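Local coordinates for TRAP dicarboxylate transporter, DctP subunit (Anaerococcus prevoti, PDB 4N91), which binds alpha- and beta-D-glucuronate and probably delivers the sugar acid to a TRAP transporter as its extracellular solute-binding component, at residues T31-H37 / K63-Y69; H43-G48 / V272-W277; D104-I108 / N318-A322; C229-D235 / G292-P298. All blocks are in the same frame, centred on the assembly; numbering follows the deposited sequence.

Interaction 1: residues T31-H37 / K63-Y69; sequences TIIRVGH and KYDIQVY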
# COMPACT_ATOMS: atom_id res chain seq x y z
N THR A 31 -22.09 4.99 -19.56
CA THR A 31 -21.67 3.85 -18.78
C THR A 31 -20.94 4.38 -17.54
O THR A 31 -19.97 5.12 -17.66
CB THR A 31 -20.73 2.96 -19.60
OG1 THR A 31 -21.45 2.47 -20.73
CG2 THR A 31 -20.22 1.80 -18.78
N ILE A 32 -21.44 4.01 -16.37
CA ILE A 32 -20.85 4.44 -15.10
C ILE A 32 -19.68 3.54 -14.73
O ILE A 32 -19.83 2.32 -14.61
CB ILE A 32 -21.86 4.35 -13.95
CG1 ILE A 32 -23.19 5.02 -14.35
CG2 ILE A 32 -21.28 4.96 -12.68
CD1 ILE A 32 -23.32 6.46 -13.92
N ILE A 33 -18.51 4.15 -14.52
CA ILE A 33 -17.35 3.42 -14.04
C ILE A 33 -17.09 3.81 -12.59
O ILE A 33 -16.80 4.96 -12.30
CB ILE A 33 -16.12 3.74 -14.86
CG1 ILE A 33 -16.38 3.43 -16.35
CG2 ILE A 33 -14.94 2.96 -14.38
CD1 ILE A 33 -16.78 1.98 -16.62
N ARG A 34 -17.25 2.85 -11.69
CA ARG A 34 -17.13 3.10 -10.25
C ARG A 34 -15.74 2.75 -9.76
O ARG A 34 -15.23 1.65 -9.98
CB ARG A 34 -18.20 2.35 -9.49
CG ARG A 34 -19.60 2.84 -9.85
CD ARG A 34 -20.71 2.16 -9.08
NE ARG A 34 -22.01 2.67 -9.54
CZ ARG A 34 -22.63 2.26 -10.63
NH1 ARG A 34 -22.10 1.31 -11.38
NH2 ARG A 34 -23.80 2.80 -10.97
N VAL A 35 -15.12 3.71 -9.07
CA VAL A 35 -13.74 3.62 -8.67
C VAL A 35 -13.69 3.95 -7.18
O VAL A 35 -14.22 4.98 -6.74
CB VAL A 35 -12.86 4.64 -9.41
CG1 VAL A 35 -11.41 4.49 -8.97
CG2 VAL A 35 -13.02 4.50 -10.93
N GLY A 36 -13.13 3.05 -6.40
CA GLY A 36 -13.04 3.28 -4.98
C GLY A 36 -11.66 3.30 -4.38
O GLY A 36 -10.74 2.61 -4.84
N HIS A 37 -11.52 4.07 -3.30
CA HIS A 37 -10.33 4.03 -2.48
C HIS A 37 -10.65 4.47 -1.05
O HIS A 37 -11.77 4.91 -0.79
CB HIS A 37 -9.22 4.87 -3.10
CG HIS A 37 -9.48 6.34 -3.06
ND1 HIS A 37 -9.12 7.12 -1.98
CD2 HIS A 37 -10.08 7.18 -3.94
CE1 HIS A 37 -9.47 8.37 -2.20
NE2 HIS A 37 -10.03 8.44 -3.39
N LYS A 63 -19.28 8.94 -23.36
CA LYS A 63 -19.55 7.51 -23.23
C LYS A 63 -19.40 6.97 -21.81
O LYS A 63 -20.12 6.04 -21.42
CB LYS A 63 -18.59 6.73 -24.14
CG LYS A 63 -18.94 5.27 -24.29
CD LYS A 63 -18.10 4.63 -25.39
CE LYS A 63 -18.42 3.16 -25.56
NZ LYS A 63 -17.58 2.54 -26.62
N TYR A 64 -18.46 7.51 -21.06
CA TYR A 64 -18.21 7.02 -19.71
C TYR A 64 -18.31 8.14 -18.69
O TYR A 64 -17.81 9.24 -18.91
CB TYR A 64 -16.83 6.36 -19.61
CG TYR A 64 -16.62 5.16 -20.51
CD1 TYR A 64 -17.08 3.90 -20.14
CD2 TYR A 64 -15.96 5.28 -21.72
CE1 TYR A 64 -16.89 2.80 -20.96
CE2 TYR A 64 -15.77 4.19 -22.54
CZ TYR A 64 -16.23 2.95 -22.16
OH TYR A 64 -16.03 1.87 -22.99
N ASP A 65 -18.95 7.84 -17.57
CA ASP A 65 -18.93 8.71 -16.42
C ASP A 65 -18.13 7.99 -15.34
O ASP A 65 -18.57 6.99 -14.80
CB ASP A 65 -20.35 8.98 -15.93
CG ASP A 65 -20.37 9.81 -14.65
OD1 ASP A 65 -19.33 10.40 -14.29
OD2 ASP A 65 -21.43 9.88 -14.01
N ILE A 66 -16.92 8.48 -15.07
CA ILE A 66 -16.09 7.88 -14.03
C ILE A 66 -16.43 8.51 -12.68
O ILE A 66 -16.39 9.72 -12.53
CB ILE A 66 -14.59 8.03 -14.37
CG1 ILE A 66 -14.25 7.09 -15.53
CG2 ILE A 66 -13.72 7.74 -13.17
CD1 ILE A 66 -12.89 7.30 -16.13
N GLN A 67 -16.82 7.67 -11.71
CA GLN A 67 -17.17 8.17 -10.39
C GLN A 67 -16.21 7.66 -9.33
O GLN A 67 -16.04 6.45 -9.19
CB GLN A 67 -18.59 7.76 -10.05
CG GLN A 67 -19.60 8.36 -11.00
CD GLN A 67 -21.01 7.90 -10.73
OE1 GLN A 67 -21.25 7.05 -9.87
NE2 GLN A 67 -21.96 8.44 -11.49
N VAL A 68 -15.57 8.58 -8.61
CA VAL A 68 -14.53 8.23 -7.66
C VAL A 68 -15.13 8.35 -6.25
O VAL A 68 -15.69 9.37 -5.89
CB VAL A 68 -13.29 9.13 -7.80
CG1 VAL A 68 -12.21 8.72 -6.77
CG2 VAL A 68 -12.74 9.08 -9.19
N TYR A 69 -15.03 7.26 -5.49
CA TYR A 69 -15.56 7.19 -4.15
C TYR A 69 -14.43 7.10 -3.13
O TYR A 69 -13.85 6.02 -2.90
CB TYR A 69 -16.46 5.96 -4.01
CG TYR A 69 -17.72 5.99 -4.85
CD1 TYR A 69 -17.70 5.63 -6.18
CD2 TYR A 69 -18.94 6.39 -4.29
CE1 TYR A 69 -18.84 5.67 -6.96
CE2 TYR A 69 -20.08 6.44 -5.07
CZ TYR A 69 -20.02 6.09 -6.40
OH TYR A 69 -21.15 6.11 -7.19
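Thr31 to Gly36 and Tyr64 to Tyr69 run as parallel strands, and seven backbone hydrogen bonds join the two segments. On the face carrying Ile32, Arg34, Asp65, Gln67 and Tyr69, a polar chain runs along the second strand. Gln67 is in the middle, extended beyond CG (chi2 177°), which sets its amide between Asp65 and Tyr69. Its NE2 donates to Asp65 OD2 at 3.0 Å, from above the carboxylate plane. Its OE1 takes the hydroxyl of Tyr69, OH to OE1 2.8 Å. Holding both ends fixes the amide's flip. Ile32 reaches across to it, with CD1 3.4 Å from Gln67 NE2 and CG2 3.5 Å from Gln67 OE1. Arg34 runs alongside Tyr69, its CG 4.1 Å from Tyr69 CE1, the guanidinium and ring planes 27° apart. The two strands belong to a beta-alpha-beta unit, in which helix 44-60 carries the chain to strand 64-69, an outermost strand of its sheet. On the face of Ile33, Val35 and Ile66 the contact is apolar. Ile33 CB meets Ile66 CG1 at 3.9 Å, and Ile66 rests on Phe52 and Val56 of that helix. Tyr64 CD1 touches Thr31 CB and Ile33 CG1, while its OH bonds to Asp258. Val68 CG1 lies at the edge of the His37 ring, in its plane, 3.9 Å from CD2. His37 ND1 accepts from the backbone N of Gln39, a glucuronate-binding residue.

Interaction 2: residues H43-G48 / V272-W277; sequences HPTHLG and VQRKEW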
# COMPACT_ATOMS: atom_id res chain seq x y z
N HIS A 43 -5.73 13.38 -0.29
CA HIS A 43 -4.60 12.46 -0.39
C HIS A 43 -4.16 12.32 -1.87
O HIS A 43 -4.99 12.37 -2.76
CB HIS A 43 -5.09 11.11 0.17
CG HIS A 43 -4.02 10.07 0.31
ND1 HIS A 43 -3.54 9.36 -0.76
CD2 HIS A 43 -3.36 9.60 1.40
CE1 HIS A 43 -2.62 8.50 -0.35
NE2 HIS A 43 -2.51 8.63 0.96
N PRO A 44 -2.86 12.13 -2.12
CA PRO A 44 -2.33 11.89 -3.48
C PRO A 44 -3.13 10.92 -4.34
O PRO A 44 -3.27 11.08 -5.54
CB PRO A 44 -0.94 11.35 -3.21
CG PRO A 44 -0.53 12.12 -1.99
CD PRO A 44 -1.77 12.08 -1.13
N THR A 45 -3.59 9.83 -3.74
CA THR A 45 -4.40 8.86 -4.47
C THR A 45 -5.69 9.41 -5.00
O THR A 45 -6.08 9.12 -6.12
CB THR A 45 -4.62 7.62 -3.56
OG1 THR A 45 -3.35 7.00 -3.36
CG2 THR A 45 -5.61 6.64 -4.18
N HIS A 46 -6.38 10.24 -4.21
CA HIS A 46 -7.58 10.88 -4.72
C HIS A 46 -7.23 11.86 -5.86
O HIS A 46 -7.90 11.88 -6.88
CB HIS A 46 -8.35 11.61 -3.61
CG HIS A 46 -9.69 12.09 -4.06
ND1 HIS A 46 -10.71 11.24 -4.41
CD2 HIS A 46 -10.16 13.34 -4.26
CE1 HIS A 46 -11.76 11.95 -4.79
NE2 HIS A 46 -11.45 13.22 -4.69
N LEU A 47 -6.15 12.64 -5.68
CA LEU A 47 -5.74 13.60 -6.70
C LEU A 47 -5.36 12.86 -7.98
O LEU A 47 -5.70 13.30 -9.07
CB LEU A 47 -4.57 14.44 -6.21
CG LEU A 47 -4.82 15.19 -4.90
CD1 LEU A 47 -3.57 15.95 -4.48
CD2 LEU A 47 -5.98 16.12 -5.05
N GLY A 48 -4.65 11.74 -7.86
CA GLY A 48 -4.34 10.94 -9.03
C GLY A 48 -5.59 10.41 -9.72
O GLY A 48 -5.71 10.40 -10.96
N VAL A 272 0.62 11.17 -11.65
CA VAL A 272 0.10 12.27 -10.83
C VAL A 272 0.13 11.90 -9.37
O VAL A 272 0.57 12.69 -8.54
CB VAL A 272 -1.33 12.66 -11.27
CG1 VAL A 272 -1.93 13.64 -10.29
CG2 VAL A 272 -1.29 13.26 -12.67
N GLN A 273 -0.27 10.68 -9.03
CA GLN A 273 -0.18 10.22 -7.65
C GLN A 273 1.24 10.27 -7.10
O GLN A 273 1.45 10.73 -5.98
CB GLN A 273 -0.73 8.81 -7.51
CG GLN A 273 -0.98 8.41 -6.08
CD GLN A 273 0.21 7.84 -5.37
OE1 GLN A 273 1.25 7.55 -5.97
NE2 GLN A 273 0.04 7.64 -4.05
N ARG A 274 2.21 9.84 -7.89
CA ARG A 274 3.59 9.84 -7.43
C ARG A 274 4.14 11.26 -7.23
O ARG A 274 4.84 11.52 -6.25
CB ARG A 274 4.47 9.03 -8.39
CG ARG A 274 4.24 7.56 -8.25
CD ARG A 274 4.75 6.80 -9.45
NE ARG A 274 6.21 6.84 -9.54
CZ ARG A 274 6.91 6.20 -10.47
NH1 ARG A 274 6.29 5.51 -11.42
NH2 ARG A 274 8.22 6.26 -10.45
N LYS A 275 3.79 12.18 -8.12
CA LYS A 275 4.21 13.57 -7.97
C LYS A 275 3.59 14.17 -6.72
O LYS A 275 4.24 14.88 -5.92
CB LYS A 275 3.80 14.37 -9.19
CG LYS A 275 4.09 15.88 -9.15
CD LYS A 275 2.92 16.66 -8.56
CE LYS A 275 2.97 18.14 -8.89
NZ LYS A 275 1.87 18.89 -8.24
N GLU A 276 2.31 13.88 -6.52
CA GLU A 276 1.60 14.45 -5.37
C GLU A 276 2.07 13.82 -4.08
O GLU A 276 2.07 14.47 -3.03
CB GLU A 276 0.09 14.30 -5.55
CG GLU A 276 -0.47 15.10 -6.71
CD GLU A 276 -0.40 16.61 -6.53
OE1 GLU A 276 -0.05 17.11 -5.43
OE2 GLU A 276 -0.72 17.32 -7.49
N TRP A 277 2.48 12.56 -4.15
CA TRP A 277 2.98 11.85 -2.98
C TRP A 277 4.18 12.56 -2.38
O TRP A 277 4.26 12.78 -1.17
CB TRP A 277 3.35 10.40 -3.32
CG TRP A 277 3.88 9.74 -2.12
CD1 TRP A 277 5.20 9.51 -1.82
CD2 TRP A 277 3.13 9.29 -0.99
NE1 TRP A 277 5.31 8.93 -0.58
CE2 TRP A 277 4.05 8.80 -0.05
CE3 TRP A 277 1.76 9.25 -0.69
CZ2 TRP A 277 3.64 8.28 1.18
CZ3 TRP A 277 1.37 8.74 0.53
CH2 TRP A 277 2.30 8.26 1.44
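Pro44 packs against one turn of helix 256-290, its CG 3.7 Å from both Glu276 O and Trp277 CA. The two helices pack closer to antiparallel than parallel: the axes of 44-48 and 272-277 come within 7.9 Å at 145°. No hydrogen bond links the two segments. Gly48, with no side chain, allows the close approach to Gln273, CA to CA 4.4 Å. Val272 CG1 lies 3.8 Å from Gly48 CA. Leu47 crosses Glu276 at about a right angle, and its CD1 touches the carboxylate carbon and OE1. Gln273 lies beside Thr45. With CG anti to its backbone N (chi1 -166°), Gln273 lays CG against Pro44 O; the bend at chi2 (-86°) then turns the amide and brings NE2 near Thr45 OG1. That NE2 donates to Asp150 O, in the loop after strand 143-149. The Trp277 ring touches Pro44 CG with CE3 and receives His43 NE2 at its edge, in plane, 3.9 Å from CZ3.

Farther out, Met218 packs on His43, Pro44 and Trp277. His43 lies close to Gln39 and Trp277 to Asn216, residues that bind glucuronate, and the His43 side chain is about 5 Å from the sugar. Glu276 OE2 forms a salt bridge with Lys275 NZ. His43 is the N-cap of helix 44-60: its ND1 accepts from Thr45 N at 3.0 Å, in the plane of the imidazole.

Interaction 3: residues D104-I108 / N318-A322; sequences DVWEI and NDKLA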
# COMPACT_ATOMS: atom_id res chain seq x y z
N ASP A 104 -1.04 -15.94 -3.58
CA ASP A 104 0.18 -15.87 -2.80
C ASP A 104 1.36 -15.17 -3.49
O ASP A 104 2.29 -14.76 -2.81
CB ASP A 104 0.61 -17.27 -2.31
CG ASP A 104 1.07 -18.20 -3.43
OD1 ASP A 104 1.31 -17.77 -4.59
OD2 ASP A 104 1.20 -19.41 -3.14
N VAL A 105 1.35 -15.04 -4.81
CA VAL A 105 2.49 -14.43 -5.46
C VAL A 105 2.63 -12.94 -5.10
O VAL A 105 3.72 -12.37 -5.20
CB VAL A 105 2.48 -14.63 -6.99
CG1 VAL A 105 1.59 -13.63 -7.67
CG2 VAL A 105 3.90 -14.52 -7.52
N TRP A 106 1.55 -12.30 -4.66
CA TRP A 106 1.66 -10.88 -4.25
C TRP A 106 2.58 -10.72 -3.03
O TRP A 106 3.07 -9.62 -2.75
CB TRP A 106 0.31 -10.25 -3.94
CG TRP A 106 -0.65 -10.17 -5.08
CD1 TRP A 106 -1.62 -11.08 -5.38
CD2 TRP A 106 -0.79 -9.11 -6.02
NE1 TRP A 106 -2.35 -10.66 -6.46
CE2 TRP A 106 -1.86 -9.46 -6.88
CE3 TRP A 106 -0.14 -7.89 -6.23
CZ2 TRP A 106 -2.28 -8.65 -7.93
CZ3 TRP A 106 -0.55 -7.09 -7.28
CH2 TRP A 106 -1.61 -7.47 -8.11
N GLU A 107 2.82 -11.82 -2.32
CA GLU A 107 3.69 -11.84 -1.14
C GLU A 107 5.02 -11.19 -1.40
O GLU A 107 5.65 -10.71 -0.46
CB GLU A 107 4.03 -13.29 -0.76
CG GLU A 107 2.99 -13.97 0.02
CD GLU A 107 3.27 -15.45 0.18
OE1 GLU A 107 4.05 -16.06 -0.63
OE2 GLU A 107 2.68 -16.01 1.12
N ILE A 108 5.50 -11.25 -2.63
CA ILE A 108 6.84 -10.75 -2.94
C ILE A 108 7.09 -9.32 -2.44
O ILE A 108 8.13 -9.04 -1.82
CB ILE A 108 7.16 -10.89 -4.46
CG1 ILE A 108 8.59 -10.44 -4.78
CG2 ILE A 108 6.19 -10.11 -5.34
CD1 ILE A 108 9.64 -11.29 -4.17
N ASN A 318 7.24 -20.73 -1.28
CA ASN A 318 6.63 -20.33 -2.54
C ASN A 318 7.71 -20.20 -3.62
O ASN A 318 8.35 -19.15 -3.75
CB ASN A 318 5.91 -19.01 -2.38
CG ASN A 318 5.10 -18.67 -3.59
OD1 ASN A 318 5.22 -19.32 -4.62
ND2 ASN A 318 4.27 -17.65 -3.49
N ASP A 319 7.91 -21.25 -4.39
CA ASP A 319 9.00 -21.23 -5.37
C ASP A 319 8.73 -20.36 -6.59
O ASP A 319 9.61 -20.20 -7.43
CB ASP A 319 9.46 -22.65 -5.78
CG ASP A 319 8.39 -23.44 -6.48
OD1 ASP A 319 7.44 -22.83 -7.00
OD2 ASP A 319 8.52 -24.68 -6.52
N LYS A 320 7.56 -19.76 -6.68
CA LYS A 320 7.33 -18.78 -7.73
C LYS A 320 8.16 -17.51 -7.50
O LYS A 320 8.42 -16.75 -8.43
CB LYS A 320 5.86 -18.39 -7.77
CG LYS A 320 4.96 -19.43 -8.41
CD LYS A 320 3.51 -18.96 -8.36
CE LYS A 320 2.54 -20.04 -8.81
NZ LYS A 320 2.61 -20.27 -10.28
N LEU A 321 8.56 -17.28 -6.26
CA LEU A 321 9.08 -15.97 -5.89
C LEU A 321 10.55 -15.72 -6.24
O LEU A 321 10.94 -14.60 -6.54
CB LEU A 321 8.88 -15.73 -4.39
CG LEU A 321 7.44 -15.78 -3.86
CD1 LEU A 321 7.45 -15.47 -2.36
CD2 LEU A 321 6.54 -14.81 -4.59
N ALA A 322 11.36 -16.77 -6.18
CA ALA A 322 12.80 -16.63 -6.32
C ALA A 322 13.22 -15.77 -7.52
O ALA A 322 14.06 -14.90 -7.39
CB ALA A 322 13.46 -18.01 -6.39
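Asn318 and Glu107 make the hydrogen bond of this contact. Asn318 ND2 donates to Glu107 OE1 at 3.3 Å, almost straight, with an N-H...O angle of 178°. The acceptor lies in the plane of the Asn318 amide. On the carboxylate it is the anti side of OE1 that is met, with the donor 34° out of plane. Extended beyond CG (chi2 171°), the Glu107 chain carries its carboxylate across to the amide. The Asp104 and Asn318 side chains come from opposite directions, with Asp104 OD1 3.2 Å from Asn318 ND2. The amide nitrogen is thus close to two acidic side chains, which may help to offset their negative charge.

A second polar set holds Asn318 in place from within its own turn. Its OD1 accepts from Lys320 N at 3.1 Å, and its carbonyl O accepts from Leu321 N. The two ends of the amide face different segments. Lys320 NZ turns elsewhere, to a bound tetraethylene glycol that probably came from the crystallisation liquor.

The apolar part centres on Leu321. Its CD2 branch lies 3.8 Å from Val105 O and 4.0 Å from both Val105 CG2 and Ile108 CB. The other branch, CD1, touches Glu107 OE1. Around this patch, Ile134 of helix 128-135 packs on Val105 and Ile108. Val314 of helix 301-317 touches Glu107 and Leu321, and Phe324 of helix 322-334 covers Ile108.

The contact lies away from the glucuronate site. It joins the 3-10 segment that begins at Asp104 to the connection between helices 301-317 and 322-334, where Asn318 opens a type I beta turn and forms an Asx turn.

Interaction 4: residues C229-D235 / G292-P298; sequences CKYYSYD and GVEFIYP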
# COMPACT_ATOMS: atom_id res chain seq x y z
N CYS A 229 -0.71 9.13 18.79
CA CYS A 229 0.64 8.57 18.80
C CYS A 229 1.69 9.59 18.48
O CYS A 229 1.74 10.11 17.36
CB CYS A 229 0.79 7.44 17.79
SG CYS A 229 -0.24 6.00 18.21
N LYS A 230 2.54 9.91 19.46
CA LYS A 230 3.53 10.94 19.24
C LYS A 230 4.95 10.43 19.10
O LYS A 230 5.88 11.23 19.07
CB LYS A 230 3.51 11.97 20.38
CG LYS A 230 2.15 12.51 20.78
CD LYS A 230 1.64 13.51 19.78
CE LYS A 230 0.43 14.25 20.38
NZ LYS A 230 -0.35 14.88 19.32
N TYR A 231 5.14 9.10 19.08
CA TYR A 231 6.46 8.53 18.85
C TYR A 231 6.45 7.79 17.51
O TYR A 231 5.82 6.75 17.38
CB TYR A 231 6.86 7.56 19.95
CG TYR A 231 6.91 8.16 21.33
CD1 TYR A 231 7.94 9.02 21.71
CD2 TYR A 231 5.94 7.87 22.27
CE1 TYR A 231 7.97 9.56 22.98
CE2 TYR A 231 5.97 8.42 23.54
CZ TYR A 231 6.97 9.27 23.88
OH TYR A 231 7.00 9.78 25.18
N TYR A 232 7.17 8.33 16.53
CA TYR A 232 7.25 7.72 15.22
C TYR A 232 8.69 7.36 14.97
O TYR A 232 9.55 8.24 14.90
CB TYR A 232 6.71 8.65 14.14
CG TYR A 232 6.62 8.04 12.74
CD1 TYR A 232 7.73 7.93 11.93
CD2 TYR A 232 5.41 7.61 12.23
CE1 TYR A 232 7.66 7.39 10.66
CE2 TYR A 232 5.33 7.04 10.95
CZ TYR A 232 6.47 6.96 10.17
OH TYR A 232 6.41 6.42 8.92
N SER A 233 8.95 6.06 14.84
CA SER A 233 10.30 5.53 14.82
C SER A 233 10.64 4.88 13.46
O SER A 233 10.07 3.86 13.10
CB SER A 233 10.46 4.50 15.94
OG SER A 233 11.76 3.93 15.94
N TYR A 234 11.58 5.48 12.73
CA TYR A 234 11.86 5.12 11.36
C TYR A 234 12.63 3.81 11.19
O TYR A 234 13.79 3.80 10.74
CB TYR A 234 12.63 6.26 10.69
CG TYR A 234 11.80 7.43 10.17
CD1 TYR A 234 11.08 7.32 9.00
CD2 TYR A 234 11.78 8.65 10.82
CE1 TYR A 234 10.36 8.36 8.49
CE2 TYR A 234 11.04 9.71 10.32
CZ TYR A 234 10.35 9.56 9.14
OH TYR A 234 9.65 10.60 8.61
N ASP A 235 11.99 2.71 11.56
CA ASP A 235 12.59 1.41 11.32
C ASP A 235 12.43 1.01 9.85
O ASP A 235 13.18 0.17 9.35
CB ASP A 235 12.01 0.36 12.24
CG ASP A 235 10.57 0.04 11.93
OD1 ASP A 235 9.75 0.98 12.01
OD2 ASP A 235 10.26 -1.13 11.60
N GLY A 292 3.19 17.79 17.49
CA GLY A 292 3.89 17.25 18.65
C GLY A 292 4.48 15.87 18.45
O GLY A 292 4.96 15.25 19.40
N VAL A 293 4.47 15.36 17.22
CA VAL A 293 5.07 14.05 17.01
C VAL A 293 6.58 14.17 17.07
O VAL A 293 7.19 15.08 16.48
CB VAL A 293 4.64 13.44 15.66
CG1 VAL A 293 5.39 12.13 15.38
CG2 VAL A 293 3.14 13.23 15.64
N GLU A 294 7.19 13.25 17.79
CA GLU A 294 8.62 13.11 17.82
C GLU A 294 9.09 12.01 16.90
O GLU A 294 8.64 10.86 16.99
CB GLU A 294 9.09 12.86 19.25
CG GLU A 294 10.61 12.61 19.36
CD GLU A 294 11.03 12.31 20.77
OE1 GLU A 294 10.23 12.56 21.68
OE2 GLU A 294 12.18 11.84 20.96
N PHE A 295 9.99 12.36 15.99
CA PHE A 295 10.55 11.38 15.08
C PHE A 295 11.83 10.81 15.68
O PHE A 295 12.68 11.53 16.19
CB PHE A 295 10.77 12.00 13.70
CG PHE A 295 9.50 12.33 12.99
CD1 PHE A 295 8.78 11.33 12.37
CD2 PHE A 295 9.01 13.62 12.94
CE1 PHE A 295 7.60 11.60 11.71
CE2 PHE A 295 7.82 13.91 12.30
CZ PHE A 295 7.11 12.89 11.68
N ILE A 296 11.91 9.49 15.67
CA ILE A 296 13.06 8.74 16.14
C ILE A 296 13.71 8.01 14.97
O ILE A 296 13.02 7.57 14.04
CB ILE A 296 12.62 7.74 17.22
CG1 ILE A 296 12.01 8.50 18.41
CG2 ILE A 296 13.80 6.88 17.67
CD1 ILE A 296 11.30 7.60 19.38
N TYR A 297 15.05 7.91 15.00
CA TYR A 297 15.83 7.28 13.93
C TYR A 297 16.62 6.12 14.49
O TYR A 297 17.81 6.26 14.78
CB TYR A 297 16.74 8.33 13.27
CG TYR A 297 15.95 9.52 12.78
CD1 TYR A 297 15.39 9.52 11.53
CD2 TYR A 297 15.70 10.60 13.61
CE1 TYR A 297 14.62 10.59 11.09
CE2 TYR A 297 14.93 11.67 13.18
CZ TYR A 297 14.39 11.65 11.91
OH TYR A 297 13.62 12.71 11.48
N PRO A 298 15.95 4.97 14.67
CA PRO A 298 16.59 3.85 15.34
C PRO A 298 17.58 3.13 14.43
O PRO A 298 17.53 3.24 13.20
CB PRO A 298 15.41 2.93 15.64
CG PRO A 298 14.44 3.19 14.51
CD PRO A 298 14.56 4.67 14.28
O HOH W 1 16.28 4.88 11.33
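Lys230 to Tyr234 and Glu294 to Ile296 pair in parallel as the edge of a mixed four-stranded sheet, with 294-296 an outermost strand. Helix 256-290 precedes strand 294-296 and ends in a Schellman motif at Gly292.

Four backbone hydrogen bonds hold the pair: Glu294 N to Lys230 O, Tyr232 N to Glu294 O, Ile296 N to Tyr232 O and Tyr234 N to Ile296 O.

An aromatic cluster forms the main side-chain contact. Phe295 CD1 meets both Tyr232 and Tyr234, which also touch, Tyr232 CE1 lying over a face of the Tyr234 ring toward its rim. Tyr232 holds CG anti to the backbone N (chi1 -174°) and Phe295 beside its own, which brings their rings together. Tyr232 CD1 meets the edge of the Phe295 ring, 3.6 Å from CD1, planes 68° apart. Tyr234 CE2 lies 3.5 Å from Phe295 CD1, but these rings are nearer parallel and slid apart. Tyr297 lies alongside Tyr234, its CE1 3.4 Å from Tyr234 CD2, with planes 13° apart and little overlap. Tyr232 OH bonds to the carbonyl of Asn215, a glucuronate-binding residue, and Tyr234 OH to Glu217.

Val293 CG1 touches Tyr232 CB at 3.9 Å. On the opposite face, Ile296 CD1 approaches Tyr231 CD1 at 4.3 Å.

Tyr234 makes the last strand bond and centres an inverse gamma turn. A water donates to Tyr234 O and to Pro298 O, both at 2.8 Å.

How the interactions relate
Interactions 1 and 4 are both parallel strand pairs at sheet edges, on opposite sides of the chain's centre. They are partly buried and rest on backbone ladders. Interaction 1 adds a row of hydrogen-bonded polar side chains, interaction 4 an aromatic cluster. Interaction 2 is the buried one, close to the sugar, and has no hydrogen bond between its segments. It shares helix 44-60 with the unit of interaction 1, and the two touch where His37 NE2 probably bonds to His46 ND1. Helix 256-290, used in interaction 2, leads directly into the edge strand of interaction 4. Interaction 3 touches none of the others. It joins two turns through one side-chain hydrogen bond and a leucine.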